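Local coordinates for protein hypothetical aspartyl-tRNA synthetase (Sulfolobus tokodaii, PDB 1WYD) that probably attaches aspartate to both tRNA(Asp) and tRNA(Asn), first activating the amino acid with ATP and then transferring it to the tRNA acceptor end, at residues 288-293 with 305-310; 349-354 with 404-409; 237-242 with 318-323. One frame throughout, in Å; residues are numbered along the deposited sequence.

Contact 1: 288-293 with 305-310; sequences RSKGYN and LRILNE
The CD1 methyl of I307 rests on one face of the Y292 ring, and this CH-pi contact carries most of the meeting between the two segments. CD1 stands 3.7 Å from the ring centroid of Y292, 24° off the ring normal, and is displaced toward the hydroxyl end of the ring, where CZ of Y292 is its nearest atom at 3.4 Å. CG1 of I307 follows behind, 3.8 Å from the Y292 OH, so the branch leading to the methyl lies near the phenol rim. The two side chains approach from opposite directions. With CG1 of I307 anti to its own carbonyl carbon (chi1 -56°), the long branch is the one laid against the ring, while CG2 lies between CE1 of Y292 and the K290 chain.

That second contact, to K290, is purely aliphatic and looser: CD of K290 comes to 4.4 Å from CG2 of I307.

The backbone places Y292. G291 has a positive phi of 100° and ends the helix in a Schellman motif, two bonds running back into the last turn, one of them from its N to the R288 O (2.9 Å); Y292 follows directly. I307 also touches L287 of helix 280-289.

Chemically, then, helix 302-312 meets the turn after helix 280-289 through dispersion and CH-pi attraction at the surface, far from the annotated sites.

Contact 2: 349-354 with 404-409; sequences KFLEIV and LMVMLT
L351 and V406 reach toward each other tip to tip, and I353, two residues further along the strand, packs loosely against L404 and M407. In I353 the CB points toward helix 401-409 and splits into two branches. CG2, anti to the backbone N, heads for the first turn of the segment, coming within 4.2 Å of CA of L404 and 4.4 Å of its CB. The other branch leaves through CG1 (chi1 -59°) and ends in CD1, which lies 4.2 Å from the backbone N of L404 and 4.4 Å from CB of M407. I353 thus touches two residues about one turn apart, meeting backbone as well as side-chain atoms. At L351 the work falls to CD2 alone, 3.9 Å from CG2 of V406.

All these contacts are apolar, and the alternation of strand side chains explains why E352, between L351 and I353, faces elsewhere; it is a predicted ATP and magnesium ligand. Its carbonyl O accepts a hydrogen bond from NH1 of R403, itself predicted to bind ATP, consistent with packing next to the nucleotide site.

The axes of strand segment 351-354 and helix segment 404-409 come within 9.0 Å, with 108° between their directions. A classic beta bulge sets I353 and V354 both opposite L346 of strand 343-348, while strand 394-400 flanks the other edge and contributes M399 against I353 and L404. Helix 128-150 packs against M405 and L408.

Contact 3: 237-242 with 318-323; sequences DVMQLL and FIVDWP
A Met-aromatic contact joins helix 235-256 to the mixed sheet of the class II catalytic domain: the sulfur of M239 lies over the face of the F318 ring. SD of M239 sits almost above the ring centre, 3.7 Å from the F318 centroid and only 13° off the normal. CG of M239 lies over the same face, 4.0 Å from that centroid, adding a CH-pi contact. The methionine chain, bent at chi3 (-79°), then turns its CE toward V320, the next strand residue whose side chain points to the helix; CG1 of V320 is 3.8 Å from CE of M239 and also touches SD.

L242, one helical turn on from M239, approaches differently. Its CD2 meets the ring at the edge and in its plane, 3.5 Å from CE2 of F318. Sulfur over the face and methyl at the edge hold the ring from two directions. Replacing F318 by an alanine would probably leave the M239 sulfur without its aromatic partner and open a gap beside CD2 of L242.

Beyond the strand, NE1 of W322 donates to the O of I319, 2.6 Å away, from above the carbonyl plane, tying the loop back to the strand's end.

Helix segment 237-242 runs nearly antiparallel to strand segment 318-320, at 175°. F344 of the adjoining strand 343-348 touches M239, L242 and F318, its ring close to perpendicular to that of F318, and strand 276-279 on the other side brings R277 against M239 and V320.

How the contacts relate
From the N terminus, helix 235-256 supplies the first half of contact 3, and the chain must travel 75 residues before strand 316-320 closes it. Inside that loop lies contact 1, nested between helices 280-289 and 302-312; helix 302-312 leads straight into strand 316-320, and its L305 and L308 pack on I319. Contact 2 opens only afterwards, at 349-354, and closes 49 residues on at helix 401-409, so it follows the other two in series. Contacts 2 and 3 reach the same eight-stranded sheet and meet where V354 touches L242. Contact 1 borders contact 2 through R306, in a cation-pi pair with F350, joining helix 302-312 to the loop between strands 343-348 and 351-358.

Contact 1: 288-293 with 305-310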
loop_
_atom_site.group_PDB
_atom_site.type_symbol
_atom_site.label_atom_id
_atom_site.label_comp_id
_atom_site.label_asym_id
_atom_site.label_seq_id
_atom_site.Cartn_x
_atom_site.Cartn_y
_atom_site.Cartn_z
ATOM N N ARG B 288 -14.848 22.737 -30.924
ATOM C CA ARG B 288 -15.797 23.609 -31.595
ATOM C C ARG B 288 -15.505 23.751 -33.092
ATOM O O ARG B 288 -16.416 23.704 -33.919
ATOM C CB ARG B 288 -15.779 24.981 -30.938
ATOM C CG ARG B 288 -16.653 25.053 -29.745
ATOM C CD ARG B 288 -16.816 26.452 -29.189
ATOM N NE ARG B 288 -17.977 27.075 -29.817
ATOM C CZ ARG B 288 -17.909 28.042 -30.720
ATOM N NH1 ARG B 288 -16.728 28.553 -31.125
ATOM N NH2 ARG B 288 -19.035 28.511 -31.219
ATOM N N SER B 289 -14.223 23.910 -33.405
ATOM C CA SER B 289 -13.760 24.152 -34.750
ATOM C C SER B 289 -13.851 22.909 -35.639
ATOM O O SER B 289 -13.703 23.003 -36.850
ATOM C CB SER B 289 -12.320 24.665 -34.697
ATOM O OG SER B 289 -11.445 23.577 -34.837
ATOM N N LYS B 290 -14.071 21.746 -35.028
ATOM C CA LYS B 290 -14.350 20.499 -35.755
ATOM C C LYS B 290 -15.850 20.212 -35.820
ATOM O O LYS B 290 -16.263 19.215 -36.429
ATOM C CB LYS B 290 -13.641 19.306 -35.111
ATOM C CG LYS B 290 -12.150 19.329 -35.217
ATOM C CD LYS B 290 -11.667 18.182 -36.039
ATOM C CE LYS B 290 -10.179 18.362 -36.359
ATOM N NZ LYS B 290 -9.912 19.356 -37.461
ATOM N N GLY B 291 -16.650 21.064 -35.179
ATOM C CA GLY B 291 -18.098 21.005 -35.295
ATOM C C GLY B 291 -18.909 20.351 -34.190
ATOM O O GLY B 291 -20.088 20.041 -34.384
ATOM N N TYR B 292 -18.290 20.135 -33.033
ATOM C CA TYR B 292 -18.976 19.513 -31.904
ATOM C C TYR B 292 -19.682 20.580 -31.121
ATOM O O TYR B 292 -19.204 21.721 -31.010
ATOM C CB TYR B 292 -18.025 18.645 -31.032
ATOM C CG TYR B 292 -17.476 17.509 -31.849
ATOM C CD1 TYR B 292 -16.267 17.646 -32.499
ATOM C CD2 TYR B 292 -18.210 16.339 -32.042
ATOM C CE1 TYR B 292 -15.768 16.652 -33.291
ATOM C CE2 TYR B 292 -17.723 15.318 -32.852
ATOM C CZ TYR B 292 -16.490 15.501 -33.488
ATOM O OH TYR B 292 -15.940 14.541 -34.319
ATOM N N ASN B 293 -20.852 20.208 -30.620
ATOM C CA ASN B 293 -21.671 21.122 -29.845
ATOM C C ASN B 293 -21.173 21.198 -28.403
ATOM O O ASN B 293 -21.723 20.536 -27.502
ATOM C CB ASN B 293 -23.137 20.702 -29.892
ATOM C CG ASN B 293 -24.057 21.758 -29.317
ATOM O OD1 ASN B 293 -25.284 21.629 -29.393
ATOM N ND2 ASN B 293 -23.472 22.826 -28.744
ATOM N N LEU B 305 -12.241 13.298 -25.938
ATOM C CA LEU B 305 -10.836 12.928 -25.732
ATOM C C LEU B 305 -10.303 12.166 -26.933
ATOM O O LEU B 305 -9.132 12.312 -27.306
ATOM C CB LEU B 305 -10.666 12.095 -24.476
ATOM C CG LEU B 305 -10.995 12.735 -23.141
ATOM C CD1 LEU B 305 -10.953 11.669 -22.053
ATOM C CD2 LEU B 305 -10.018 13.872 -22.817
ATOM N N ARG B 306 -11.168 11.379 -27.559
ATOM C CA ARG B 306 -10.796 10.712 -28.815
ATOM C C ARG B 306 -10.366 11.701 -29.896
ATOM O O ARG B 306 -9.302 11.539 -30.489
ATOM C CB ARG B 306 -11.898 9.793 -29.329
ATOM C CG ARG B 306 -11.951 8.472 -28.570
ATOM C CD ARG B 306 -12.789 7.384 -29.246
ATOM N NE ARG B 306 -12.739 6.133 -28.485
ATOM C CZ ARG B 306 -13.691 5.746 -27.626
ATOM N NH1 ARG B 306 -14.788 6.513 -27.431
ATOM N NH2 ARG B 306 -13.552 4.585 -26.971
ATOM N N ILE B 307 -11.178 12.736 -30.106
ATOM C CA ILE B 307 -10.906 13.733 -31.130
ATOM C C ILE B 307 -9.677 14.530 -30.702
ATOM O O ILE B 307 -8.798 14.838 -31.529
ATOM C CB ILE B 307 -12.142 14.643 -31.343
ATOM C CG1 ILE B 307 -13.378 13.811 -31.677
ATOM C CG2 ILE B 307 -11.905 15.659 -32.444
ATOM C CD1 ILE B 307 -14.603 14.261 -30.905
ATOM N N LEU B 308 -9.594 14.845 -29.406
ATOM C CA LEU B 308 -8.420 15.566 -28.896
ATOM C C LEU B 308 -7.158 14.768 -29.169
ATOM O O LEU B 308 -6.155 15.309 -29.627
ATOM C CB LEU B 308 -8.566 15.900 -27.408
ATOM C CG LEU B 308 -9.460 17.105 -27.126
ATOM C CD1 LEU B 308 -9.467 17.461 -25.644
ATOM C CD2 LEU B 308 -9.052 18.329 -27.980
ATOM N N ASN B 309 -7.233 13.471 -28.897
ATOM C CA ASN B 309 -6.142 12.538 -29.177
ATOM C C ASN B 309 -5.826 12.474 -30.678
ATOM O O ASN B 309 -4.650 12.576 -31.083
ATOM C CB ASN B 309 -6.502 11.152 -28.631
ATOM C CG ASN B 309 -5.446 10.109 -28.894
ATOM O OD1 ASN B 309 -5.777 8.937 -29.040
ATOM N ND2 ASN B 309 -4.170 10.515 -28.935
ATOM N N GLU B 310 -6.878 12.325 -31.490
ATOM C CA GLU B 310 -6.739 12.279 -32.949
ATOM C C GLU B 310 -6.162 13.572 -33.571
ATOM O O GLU B 310 -5.773 13.573 -34.734
ATOM C CB GLU B 310 -8.079 11.913 -33.608
ATOM C CG GLU B 310 -8.221 10.467 -34.090
ATOM C CD GLU B 310 -6.899 9.688 -34.108
ATOM O OE1 GLU B 310 -6.064 9.901 -35.030
ATOM O OE2 GLU B 310 -6.690 8.843 -33.199
#

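Contact 2: 349-354 with 404-409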
loop_
_atom_site.group_PDB
_atom_site.type_symbol
_atom_site.label_atom_id
_atom_site.label_comp_id
_atom_site.label_asym_id
_atom_site.label_seq_id
_atom_site.Cartn_x
_atom_site.Cartn_y
_atom_site.Cartn_z
ATOM N N LYS B 349 -4.014 8.920 -24.423
ATOM C CA LYS B 349 -4.934 8.828 -25.582
ATOM C C LYS B 349 -6.340 9.379 -25.320
ATOM O O LYS B 349 -6.584 10.558 -25.486
ATOM C CB LYS B 349 -4.966 7.408 -26.175
ATOM C CG LYS B 349 -3.594 6.949 -26.656
ATOM C CD LYS B 349 -3.638 5.706 -27.526
ATOM C CE LYS B 349 -2.205 5.216 -27.708
ATOM N NZ LYS B 349 -2.049 3.914 -28.421
ATOM N N PHE B 350 -7.271 8.540 -24.881
ATOM C CA PHE B 350 -8.589 9.028 -24.487
ATOM C C PHE B 350 -8.969 8.582 -23.077
ATOM O O PHE B 350 -10.156 8.505 -22.747
ATOM C CB PHE B 350 -9.659 8.553 -25.486
ATOM C CG PHE B 350 -9.754 7.053 -25.602
ATOM C CD1 PHE B 350 -9.050 6.380 -26.600
ATOM C CD2 PHE B 350 -10.527 6.316 -24.701
ATOM C CE1 PHE B 350 -9.099 4.980 -26.708
ATOM C CE2 PHE B 350 -10.583 4.933 -24.784
ATOM C CZ PHE B 350 -9.861 4.255 -25.799
ATOM N N LEU B 351 -7.987 8.289 -22.239
ATOM C CA LEU B 351 -8.300 7.860 -20.874
ATOM C C LEU B 351 -7.690 8.806 -19.844
ATOM O O LEU B 351 -6.535 9.228 -19.990
ATOM C CB LEU B 351 -7.811 6.426 -20.660
ATOM C CG LEU B 351 -8.166 5.651 -19.384
ATOM C CD1 LEU B 351 -9.710 5.314 -19.214
ATOM C CD2 LEU B 351 -7.326 4.410 -19.424
ATOM N N GLU B 352 -8.462 9.166 -18.824
ATOM C CA GLU B 352 -7.943 10.021 -17.753
ATOM C C GLU B 352 -7.162 9.151 -16.775
ATOM O O GLU B 352 -7.637 8.124 -16.316
ATOM C CB GLU B 352 -9.053 10.798 -17.051
ATOM C CG GLU B 352 -8.571 11.821 -16.022
ATOM C CD GLU B 352 -9.601 12.064 -14.916
ATOM O OE1 GLU B 352 -10.706 12.589 -15.215
ATOM O OE2 GLU B 352 -9.312 11.744 -13.741
ATOM N N ILE B 353 -5.944 9.540 -16.484
ATOM C CA ILE B 353 -5.081 8.661 -15.727
ATOM C C ILE B 353 -4.847 9.279 -14.368
ATOM O O ILE B 353 -4.710 8.572 -13.371
ATOM C CB ILE B 353 -3.761 8.499 -16.488
ATOM C CG1 ILE B 353 -4.053 7.914 -17.860
ATOM C CG2 ILE B 353 -2.736 7.719 -15.674
ATOM C CD1 ILE B 353 -3.785 6.453 -18.017
ATOM N N VAL B 354 -4.822 10.610 -14.332
ATOM C CA VAL B 354 -4.491 11.337 -13.122
ATOM C C VAL B 354 -5.353 12.583 -13.107
ATOM O O VAL B 354 -5.619 13.138 -14.168
ATOM C CB VAL B 354 -2.979 11.762 -13.088
ATOM C CG1 VAL B 354 -2.613 12.332 -11.744
ATOM C CG2 VAL B 354 -2.055 10.619 -13.408
ATOM N N LEU B 404 -3.563 3.491 -15.078
ATOM C CA LEU B 404 -2.127 3.608 -15.414
ATOM C C LEU B 404 -1.684 2.308 -16.031
ATOM O O LEU B 404 -0.840 2.288 -16.901
ATOM C CB LEU B 404 -1.269 3.898 -14.176
ATOM C CG LEU B 404 0.243 3.625 -14.229
ATOM C CD1 LEU B 404 1.024 4.611 -15.219
ATOM C CD2 LEU B 404 0.846 3.645 -12.816
ATOM N N MET B 405 -2.305 1.206 -15.622
ATOM C CA MET B 405 -1.898 -0.058 -16.209
ATOM C C MET B 405 -2.185 -0.199 -17.731
ATOM O O MET B 405 -1.432 -0.886 -18.430
ATOM C CB MET B 405 -2.440 -1.208 -15.401
ATOM C CG MET B 405 -1.706 -1.366 -14.081
ATOM S SD MET B 405 -0.036 -2.080 -14.286
ATOM C CE MET B 405 -0.295 -3.590 -15.114
ATOM N N VAL B 406 -3.243 0.471 -18.220
ATOM C CA VAL B 406 -3.562 0.514 -19.648
ATOM C C VAL B 406 -2.398 1.106 -20.440
ATOM O O VAL B 406 -2.009 0.586 -21.500
ATOM C CB VAL B 406 -4.788 1.378 -19.926
ATOM C CG1 VAL B 406 -5.010 1.540 -21.424
ATOM C CG2 VAL B 406 -6.036 0.778 -19.251
ATOM N N MET B 407 -1.837 2.195 -19.921
ATOM C CA MET B 407 -0.674 2.827 -20.521
ATOM C C MET B 407 0.567 1.909 -20.441
ATOM O O MET B 407 1.488 1.999 -21.259
ATOM C CB MET B 407 -0.459 4.210 -19.843
ATOM C CG MET B 407 0.822 4.912 -20.209
ATOM S SD MET B 407 1.152 6.323 -19.132
ATOM C CE MET B 407 2.046 7.285 -20.353
ATOM N N LEU B 408 0.603 1.013 -19.472
ATOM C CA LEU B 408 1.769 0.145 -19.330
ATOM C C LEU B 408 1.651 -1.257 -19.917
ATOM O O LEU B 408 2.628 -2.018 -19.876
ATOM C CB LEU B 408 2.223 0.043 -17.871
ATOM C CG LEU B 408 2.496 1.335 -17.112
ATOM C CD1 LEU B 408 2.705 0.939 -15.682
ATOM C CD2 LEU B 408 3.786 2.010 -17.669
ATOM N N THR B 409 0.496 -1.617 -20.476
ATOM C CA THR B 409 0.316 -2.987 -20.965
ATOM C C THR B 409 -0.383 -3.064 -22.307
ATOM O O THR B 409 -0.233 -4.032 -23.038
ATOM C CB THR B 409 -0.522 -3.790 -19.956
ATOM O OG1 THR B 409 -1.756 -3.086 -19.734
ATOM C CG2 THR B 409 0.162 -3.810 -18.609
#

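Contact 3: 237-242 with 318-323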
loop_
_atom_site.group_PDB
_atom_site.type_symbol
_atom_site.label_atom_id
_atom_site.label_comp_id
_atom_site.label_asym_id
_atom_site.label_seq_id
_atom_site.Cartn_x
_atom_site.Cartn_y
_atom_site.Cartn_z
ATOM N N ASP B 237 4.218 22.499 -9.951
ATOM C CA ASP B 237 5.253 21.703 -9.265
ATOM C C ASP B 237 4.987 20.201 -9.264
ATOM O O ASP B 237 5.894 19.393 -9.528
ATOM C CB ASP B 237 5.419 22.145 -7.819
ATOM C CG ASP B 237 5.978 23.523 -7.699
ATOM O OD1 ASP B 237 5.394 24.327 -6.923
ATOM O OD2 ASP B 237 6.994 23.886 -8.355
ATOM N N VAL B 238 3.743 19.842 -8.927
ATOM C CA VAL B 238 3.343 18.454 -8.848
ATOM C C VAL B 238 3.244 17.811 -10.239
ATOM O O VAL B 238 3.629 16.641 -10.435
ATOM C CB VAL B 238 2.053 18.247 -7.961
ATOM C CG1 VAL B 238 2.336 18.683 -6.521
ATOM C CG2 VAL B 238 0.864 18.981 -8.494
ATOM N N MET B 239 2.767 18.576 -11.210
ATOM C CA MET B 239 2.811 18.095 -12.594
ATOM C C MET B 239 4.246 17.691 -13.007
ATOM O O MET B 239 4.448 16.613 -13.582
ATOM C CB MET B 239 2.170 19.097 -13.561
ATOM C CG MET B 239 0.687 18.985 -13.605
ATOM S SD MET B 239 -0.073 19.854 -14.989
ATOM C CE MET B 239 -0.075 21.601 -14.394
ATOM N N GLN B 240 5.236 18.498 -12.634
ATOM C CA GLN B 240 6.648 18.136 -12.854
ATOM C C GLN B 240 7.163 16.963 -12.019
ATOM O O GLN B 240 8.088 16.252 -12.421
ATOM C CB GLN B 240 7.535 19.327 -12.565
ATOM C CG GLN B 240 7.790 20.155 -13.762
ATOM C CD GLN B 240 8.597 21.383 -13.402
ATOM O OE1 GLN B 240 9.556 21.301 -12.605
ATOM N NE2 GLN B 240 8.202 22.531 -13.952
ATOM N N LEU B 241 6.611 16.799 -10.821
ATOM C CA LEU B 241 6.925 15.624 -10.010
ATOM C C LEU B 241 6.392 14.380 -10.729
ATOM O O LEU B 241 7.104 13.371 -10.873
ATOM C CB LEU B 241 6.281 15.766 -8.633
ATOM C CG LEU B 241 6.812 15.072 -7.379
ATOM C CD1 LEU B 241 5.603 14.641 -6.564
ATOM C CD2 LEU B 241 7.716 13.887 -7.640
ATOM N N LEU B 242 5.142 14.463 -11.192
ATOM C CA LEU B 242 4.467 13.311 -11.769
ATOM C C LEU B 242 5.184 12.900 -13.053
ATOM O O LEU B 242 5.446 11.727 -13.259
ATOM C CB LEU B 242 2.962 13.594 -11.960
ATOM C CG LEU B 242 2.171 12.928 -13.059
ATOM C CD1 LEU B 242 1.694 11.556 -12.614
ATOM C CD2 LEU B 242 1.031 13.783 -13.385
ATOM N N PHE B 318 -1.440 16.713 -20.714
ATOM C CA PHE B 318 -2.246 17.263 -19.622
ATOM C C PHE B 318 -3.339 18.175 -20.180
ATOM O O PHE B 318 -3.081 18.967 -21.078
ATOM C CB PHE B 318 -1.380 18.173 -18.735
ATOM C CG PHE B 318 -0.357 17.463 -17.886
ATOM C CD1 PHE B 318 0.987 17.598 -18.153
ATOM C CD2 PHE B 318 -0.746 16.748 -16.739
ATOM C CE1 PHE B 318 1.944 16.984 -17.336
ATOM C CE2 PHE B 318 0.203 16.131 -15.910
ATOM C CZ PHE B 318 1.539 16.247 -16.213
ATOM N N ILE B 319 -4.554 18.090 -19.638
ATOM C CA ILE B 319 -5.506 19.180 -19.784
ATOM C C ILE B 319 -5.570 20.024 -18.497
ATOM O O ILE B 319 -6.214 19.635 -17.499
ATOM C CB ILE B 319 -6.893 18.714 -20.172
ATOM C CG1 ILE B 319 -6.862 17.886 -21.449
ATOM C CG2 ILE B 319 -7.767 19.940 -20.399
ATOM C CD1 ILE B 319 -8.270 17.489 -21.907
ATOM N N VAL B 320 -4.940 21.197 -18.570
ATOM C CA VAL B 320 -4.770 22.132 -17.456
ATOM C C VAL B 320 -5.789 23.285 -17.422
ATOM O O VAL B 320 -6.512 23.543 -18.389
ATOM C CB VAL B 320 -3.320 22.709 -17.437
ATOM C CG1 VAL B 320 -2.297 21.595 -17.448
ATOM C CG2 VAL B 320 -3.099 23.632 -18.586
ATOM N N ASP B 321 -5.828 23.985 -16.300
ATOM C CA ASP B 321 -6.641 25.178 -16.160
ATOM C C ASP B 321 -8.149 24.976 -16.491
ATOM O O ASP B 321 -8.723 25.754 -17.264
ATOM C CB ASP B 321 -6.016 26.365 -16.951
ATOM C CG ASP B 321 -4.577 26.708 -16.488
ATOM O OD1 ASP B 321 -3.862 27.469 -17.172
ATOM O OD2 ASP B 321 -4.069 26.275 -15.439
ATOM N N TRP B 322 -8.800 23.976 -15.884
ATOM C CA TRP B 322 -10.275 23.819 -16.029
ATOM C C TRP B 322 -11.126 24.978 -15.407
ATOM O O TRP B 322 -10.621 25.736 -14.570
ATOM C CB TRP B 322 -10.733 22.460 -15.451
ATOM C CG TRP B 322 -10.189 21.256 -16.197
ATOM C CD1 TRP B 322 -8.914 20.801 -16.172
ATOM C CD2 TRP B 322 -10.914 20.370 -17.068
ATOM N NE1 TRP B 322 -8.786 19.694 -16.974
ATOM C CE2 TRP B 322 -9.997 19.409 -17.543
ATOM C CE3 TRP B 322 -12.251 20.297 -17.503
ATOM C CZ2 TRP B 322 -10.361 18.376 -18.419
ATOM C CZ3 TRP B 322 -12.619 19.272 -18.378
ATOM C CH2 TRP B 322 -11.669 18.318 -18.826
ATOM N N PRO B 323 -12.402 25.128 -15.800
ATOM C CA PRO B 323 -13.315 26.034 -15.072
ATOM C C PRO B 323 -13.482 25.670 -13.601
ATOM O O PRO B 323 -13.661 24.486 -13.264
ATOM C CB PRO B 323 -14.656 25.875 -15.796
ATOM C CG PRO B 323 -14.493 24.706 -16.704
ATOM C CD PRO B 323 -13.056 24.522 -16.970
#